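PDB 4AWT: SYE1, which binds FMN and probably acts as an oxidoreductase of the Old Yellow Enzyme type, reducing activated C=C bonds with NADH or NADPH. Local coordinates for residues A[189-193]-A[250-254]; A[264-269]-A[292-298]. The protein carries 1 engineered substitution. One frame throughout, in Å; residues are numbered along the deposited sequence.

The closed eight-stranded beta/alpha barrel that holds FMN is a good case for comparing how a sheet and the helices around it are joined. Contact 2 belongs to the barrel wall: strands 266-270 and 295-299 run next to each other and share a ladder of backbone bonds. Contact 1, also buried but smaller, about 165 against 564 Å², links the end of helix 187-192 and the residue after it to helix 248-261 through side chains alone. Helix 248-261 leads into strand 266-270, yet the contacts do not touch, their centres lying about 16 Å apart. One tyrosine-carboxylate hydrogen bond and the packing of an isoleucine methyl make contact 1; main-chain pairing, rings under aliphatic carbons and one tyrosine hydroxyl bond to a backbone carbonyl make contact 2.

Contact 1: residues A[189-193]-A[250-254]; sequences NQFID and LTYTA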
loop_
_atom_site.group_PDB
_atom_site.type_symbol
_atom_site.label_atom_id
_atom_site.label_comp_id
_atom_site.label_asym_id
_atom_site.label_seq_id
_atom_site.Cartn_x
_atom_site.Cartn_y
_atom_site.Cartn_z
ATOM N N ASN A 189 -4.636 -4.390 9.623
ATOM C CA ASN A 189 -5.526 -3.380 10.157
ATOM C C ASN A 189 -6.711 -3.985 10.888
ATOM O O ASN A 189 -7.227 -3.360 11.837
ATOM C CB ASN A 189 -5.892 -2.459 8.996
ATOM C CG ASN A 189 -6.488 -1.112 9.298
ATOM O OD1 ASN A 189 -6.594 -0.306 8.358
ATOM N ND2 ASN A 189 -6.814 -0.818 10.537
ATOM N N GLN A 190 -7.158 -5.176 10.488
ATOM C CA GLN A 190 -8.224 -5.895 11.166
ATOM C C GLN A 190 -7.802 -6.385 12.569
ATOM O O GLN A 190 -8.687 -6.663 13.366
ATOM C CB GLN A 190 -8.679 -7.086 10.319
ATOM C CG GLN A 190 -9.384 -6.663 9.034
ATOM C CD GLN A 190 -9.295 -7.647 7.911
ATOM O OE1 GLN A 190 -9.342 -8.887 8.113
ATOM N NE2 GLN A 190 -9.155 -7.175 6.699
ATOM N N PHE A 191 -6.515 -6.478 12.830
ATOM C CA PHE A 191 -6.005 -6.703 14.175
ATOM C C PHE A 191 -5.823 -5.404 14.959
ATOM O O PHE A 191 -6.107 -5.350 16.146
ATOM C CB PHE A 191 -4.670 -7.458 14.179
ATOM C CG PHE A 191 -4.774 -8.935 13.887
ATOM C CD1 PHE A 191 -4.951 -9.409 12.588
ATOM C CD2 PHE A 191 -4.733 -9.861 14.917
ATOM C CE1 PHE A 191 -5.024 -10.756 12.330
ATOM C CE2 PHE A 191 -4.823 -11.205 14.666
ATOM C CZ PHE A 191 -4.959 -11.649 13.377
ATOM N N ILE A 192 -5.309 -4.361 14.304
ATOM C CA ILE A 192 -4.982 -3.114 15.011
ATOM C C ILE A 192 -6.209 -2.456 15.590
ATOM O O ILE A 192 -6.196 -1.970 16.725
ATOM C CB ILE A 192 -4.250 -2.136 14.073
ATOM C CG1 ILE A 192 -2.906 -2.669 13.627
ATOM C CG2 ILE A 192 -4.104 -0.764 14.747
ATOM C CD1 ILE A 192 -2.228 -1.865 12.523
ATOM N N ASP A 193 -7.260 -2.328 14.787
ATOM C CA ASP A 193 -8.402 -1.487 15.130
ATOM C C ASP A 193 -9.369 -2.239 16.040
ATOM O O ASP A 193 -9.843 -3.328 15.743
ATOM C CB ASP A 193 -9.090 -0.993 13.890
ATOM C CG ASP A 193 -8.364 0.109 13.113
ATOM O OD1 ASP A 193 -7.298 0.529 13.595
ATOM O OD2 ASP A 193 -8.906 0.499 12.061
ATOM N N LEU A 250 -4.323 7.255 20.377
ATOM C CA LEU A 250 -3.478 6.425 21.221
ATOM C C LEU A 250 -2.931 5.254 20.398
ATOM O O LEU A 250 -1.752 4.966 20.417
ATOM C CB LEU A 250 -4.265 5.949 22.440
ATOM C CG LEU A 250 -3.508 5.014 23.351
ATOM C CD1 LEU A 250 -2.239 5.586 23.942
ATOM C CD2 LEU A 250 -4.451 4.559 24.453
ATOM N N THR A 251 -3.841 4.553 19.717
ATOM C CA THR A 251 -3.435 3.324 19.019
ATOM C C THR A 251 -2.325 3.618 18.013
ATOM O O THR A 251 -1.349 2.899 17.926
ATOM C CB THR A 251 -4.614 2.710 18.307
ATOM O OG1 THR A 251 -5.572 2.322 19.287
ATOM C CG2 THR A 251 -4.236 1.512 17.441
ATOM N N TYR A 252 -2.520 4.678 17.222
ATOM C CA TYR A 252 -1.623 4.948 16.100
ATOM C C TYR A 252 -0.385 5.698 16.510
ATOM O O TYR A 252 0.667 5.510 15.881
ATOM C CB TYR A 252 -2.379 5.566 14.915
ATOM C CG TYR A 252 -3.192 4.506 14.232
ATOM C CD1 TYR A 252 -4.470 4.156 14.611
ATOM C CD2 TYR A 252 -2.617 3.761 13.194
ATOM C CE1 TYR A 252 -5.156 3.140 13.990
ATOM C CE2 TYR A 252 -3.292 2.755 12.573
ATOM C CZ TYR A 252 -4.579 2.432 12.968
ATOM O OH TYR A 252 -5.209 1.410 12.292
ATOM N N THR A 253 -0.420 6.510 17.576
ATOM C CA THR A 253 0.820 7.037 18.146
ATOM C C THR A 253 1.659 5.875 18.662
ATOM O O THR A 253 2.864 5.816 18.490
ATOM C CB THR A 253 0.532 8.107 19.206
ATOM O OG1 THR A 253 -0.207 9.220 18.572
ATOM C CG2 THR A 253 1.756 8.686 19.788
ATOM N N ALA A 254 0.994 4.930 19.361
ATOM C CA ALA A 254 1.693 3.737 19.857
ATOM C C ALA A 254 2.247 2.922 18.708
ATOM O O ALA A 254 3.403 2.462 18.786
ATOM C CB ALA A 254 0.770 2.897 20.720
#
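Between helix 187-192 and helix 248-261 of the FMN-binding (beta/alpha)8 barrel, Y252 reaches across to D193, the first residue beyond the helical part of 189-193, and its hydroxyl donates to D193 OD1 with OH and OD1 2.6 Å apart. The acceptor lies in the plane of the ring, at its edge, and is met on its syn side, 25° out of the carboxylate plane; ring and carboxylate planes stand 73° apart. D193 OD2 is also hydrogen-bonded, so both oxygens of this buried carboxylate have partners. N189 ND2 comes within 3.3 Å of Y252 OH, while N189 OD1 accepts from the backbone N of G185. The apolar half of the contact is carried by I192, whose CG2, anti to the backbone N, is swung between the two helical neighbours T251 and Y252, lying 3.7 Å from Y252 CZ. A phenylalanine in place of Y252 would probably keep much of the packing against I192 but leave D193 OD1 without its buried donor. On the other helix, T251 turns its polar and methyl branches to different tasks: OG1 is hydrogen-bonded to D245 and R210, whereas its methyl CG2 meets I192 CG2 at 3.5 Å.

Contact 2: residues A[264-269]-A[292-298]; sequences IVYLHI and YQGVLIY
Y266 to I269 pair in parallel with V295 to Y298, joining strands 266-270 and 295-299 of the beta-alpha-beta unit completed by helix 282-291. Three backbone bonds form the ladder: L267 N to V295 O, I297 N to L267 O and I269 N to I297 O, the last at 2.8 Å and with an N-H...O angle of 171°. At the entry to the ladder, V295 N to V265 O is weak at 3.3 Å. One side-chain bond precedes it. Y292 OH donates to I264 O at 2.7 Å, approaching from above the carbonyl plane, 47° out of it.

CH-pi contacts form the second group. L267 CB sits over one face of the Y292 ring, 3.8 Å from its centroid. I297 serves two rings: CD1 lies over Y266, 3.8 Å from the ring centroid, and a chi1 of -48° leaves CG2 anti to the backbone N, over H268. On the other side of the sheet, with L267 and L296, I269 CB covers a face of Y298 at 4.0 Å from its centroid. The Y292 ring also has the backbone N of G294 over the face opposite L267 CB.

Polar ends turn to other partners, Y266 OH and H268 ND1 both bonding to E179 OE1. The chemistry thus implies a division of labour: the backbone fixes the register, aliphatic carbons cover ring faces and probably limit their turning, and E179 holds the polar ends of Y266 and H268, the H268 side chain lying about 6 Å from the bound FMN.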
loop_
_atom_site.group_PDB
_atom_site.type_symbol
_atom_site.label_atom_id
_atom_site.label_comp_id
_atom_site.label_asym_id
_atom_site.label_seq_id
_atom_site.Cartn_x
_atom_site.Cartn_y
_atom_site.Cartn_z
ATOM N N ILE A 264 12.152 1.008 11.023
ATOM C CA ILE A 264 11.695 0.907 9.651
ATOM C C ILE A 264 12.086 2.212 8.910
ATOM O O ILE A 264 12.142 3.287 9.498
ATOM C CB ILE A 264 10.208 0.625 9.519
ATOM C CG1 ILE A 264 9.311 1.735 10.015
ATOM C CG2 ILE A 264 9.860 -0.734 10.188
ATOM C CD1 ILE A 264 7.857 1.587 9.660
ATOM N N VAL A 265 12.338 2.090 7.620
ATOM C CA VAL A 265 12.901 3.197 6.862
ATOM C C VAL A 265 11.892 4.297 6.585
ATOM O O VAL A 265 12.274 5.479 6.492
ATOM C CB VAL A 265 13.579 2.684 5.574
ATOM C CG1 VAL A 265 12.598 2.345 4.464
ATOM C CG2 VAL A 265 14.610 3.653 5.087
ATOM N N TYR A 266 10.625 3.964 6.443
ATOM C CA TYR A 266 9.577 4.984 6.305
ATOM C C TYR A 266 8.303 4.487 6.914
ATOM O O TYR A 266 8.020 3.268 6.967
ATOM C CB TYR A 266 9.395 5.420 4.865
ATOM C CG TYR A 266 8.715 4.517 3.867
ATOM C CD1 TYR A 266 7.351 4.247 3.923
ATOM C CD2 TYR A 266 9.405 3.999 2.798
ATOM C CE1 TYR A 266 6.718 3.473 2.992
ATOM C CE2 TYR A 266 8.786 3.289 1.795
ATOM C CZ TYR A 266 7.440 3.017 1.873
ATOM O OH TYR A 266 6.831 2.348 0.863
ATOM N N LEU A 267 7.467 5.446 7.270
ATOM C CA LEU A 267 6.080 5.245 7.699
ATOM C C LEU A 267 5.232 6.062 6.737
ATOM O O LEU A 267 5.479 7.251 6.546
ATOM C CB LEU A 267 5.877 5.710 9.140
ATOM C CG LEU A 267 4.469 5.637 9.666
ATOM C CD1 LEU A 267 3.896 4.256 9.608
ATOM C CD2 LEU A 267 4.420 6.173 11.100
ATOM N N HIS A 268 4.236 5.412 6.150
ATOM C CA HIS A 268 3.367 5.992 5.134
ATOM C C HIS A 268 1.944 6.032 5.682
ATOM O O HIS A 268 1.394 4.995 6.033
ATOM C CB HIS A 268 3.501 5.139 3.883
ATOM C CG HIS A 268 2.771 5.607 2.662
ATOM N ND1 HIS A 268 2.898 4.932 1.472
ATOM C CD2 HIS A 268 1.966 6.663 2.385
ATOM C CE1 HIS A 268 2.205 5.601 0.566
ATOM N NE2 HIS A 268 1.601 6.657 1.054
ATOM N N ILE A 269 1.400 7.233 5.785
ATOM C CA ILE A 269 0.061 7.451 6.299
ATOM C C ILE A 269 -0.893 7.659 5.122
ATOM O O ILE A 269 -0.716 8.614 4.331
ATOM C CB ILE A 269 0.009 8.636 7.259
ATOM C CG1 ILE A 269 0.994 8.476 8.407
ATOM C CG2 ILE A 269 -1.413 8.876 7.731
ATOM C CD1 ILE A 269 0.781 7.272 9.288
ATOM N N TYR A 292 7.625 8.711 15.483
ATOM C CA TYR A 292 8.349 7.984 14.425
ATOM C C TYR A 292 9.315 8.965 13.773
ATOM O O TYR A 292 8.899 10.009 13.257
ATOM C CB TYR A 292 7.357 7.397 13.401
ATOM C CG TYR A 292 8.154 6.820 12.258
ATOM C CD1 TYR A 292 8.837 5.603 12.406
ATOM C CD2 TYR A 292 8.300 7.521 11.071
ATOM C CE1 TYR A 292 9.621 5.116 11.392
ATOM C CE2 TYR A 292 9.096 7.009 10.066
ATOM C CZ TYR A 292 9.742 5.813 10.217
ATOM O OH TYR A 292 10.532 5.405 9.183
ATOM N N GLN A 293 10.598 8.608 13.825
ATOM C CA GLN A 293 11.603 9.588 13.422
ATOM C C GLN A 293 12.388 9.232 12.174
ATOM O O GLN A 293 13.406 9.825 11.873
ATOM C CB GLN A 293 12.515 9.835 14.606
ATOM C CG GLN A 293 11.658 10.149 15.852
ATOM C CD GLN A 293 12.354 10.937 16.923
ATOM O OE1 GLN A 293 11.676 11.514 17.796
ATOM N NE2 GLN A 293 13.696 10.969 16.877
ATOM N N GLY A 294 11.813 8.363 11.349
ATOM C CA GLY A 294 12.303 8.091 10.013
ATOM C C GLY A 294 11.616 8.950 8.970
ATOM O O GLY A 294 11.135 10.051 9.256
ATOM N N VAL A 295 11.572 8.474 7.750
ATOM C CA VAL A 295 10.926 9.235 6.659
ATOM C C VAL A 295 9.428 9.051 6.767
ATOM O O VAL A 295 8.915 7.940 6.800
ATOM C CB VAL A 295 11.466 8.759 5.296
ATOM C CG1 VAL A 295 10.650 9.345 4.163
ATOM C CG2 VAL A 295 12.939 9.134 5.169
ATOM N N LEU A 296 8.704 10.191 6.817
ATOM C CA LEU A 296 7.263 10.168 6.965
ATOM C C LEU A 296 6.627 10.600 5.655
ATOM O O LEU A 296 6.913 11.679 5.120
ATOM C CB LEU A 296 7.003 11.042 8.196
ATOM C CG LEU A 296 5.592 11.098 8.731
ATOM C CD1 LEU A 296 5.023 9.711 8.998
ATOM C CD2 LEU A 296 5.546 11.920 10.020
ATOM N N ILE A 297 5.765 9.742 5.124
ATOM C CA ILE A 297 5.086 9.935 3.865
ATOM C C ILE A 297 3.595 10.063 4.135
ATOM O O ILE A 297 3.054 9.254 4.888
ATOM C CB ILE A 297 5.327 8.758 2.898
ATOM C CG1 ILE A 297 6.795 8.387 2.807
ATOM C CG2 ILE A 297 4.693 9.043 1.559
ATOM C CD1 ILE A 297 7.124 7.247 1.882
ATOM N N TYR A 298 2.923 11.048 3.535
ATOM C CA TYR A 298 1.467 11.142 3.570
ATOM C C TYR A 298 0.938 11.108 2.147
ATOM O O TYR A 298 1.541 11.688 1.251
ATOM C CB TYR A 298 0.979 12.431 4.237
ATOM C CG TYR A 298 1.072 12.436 5.734
ATOM C CD1 TYR A 298 2.264 12.619 6.401
ATOM C CD2 TYR A 298 -0.061 12.261 6.494
ATOM C CE1 TYR A 298 2.325 12.655 7.768
ATOM C CE2 TYR A 298 -0.002 12.263 7.890
ATOM C CZ TYR A 298 1.206 12.464 8.526
ATOM O OH TYR A 298 1.197 12.502 9.875
#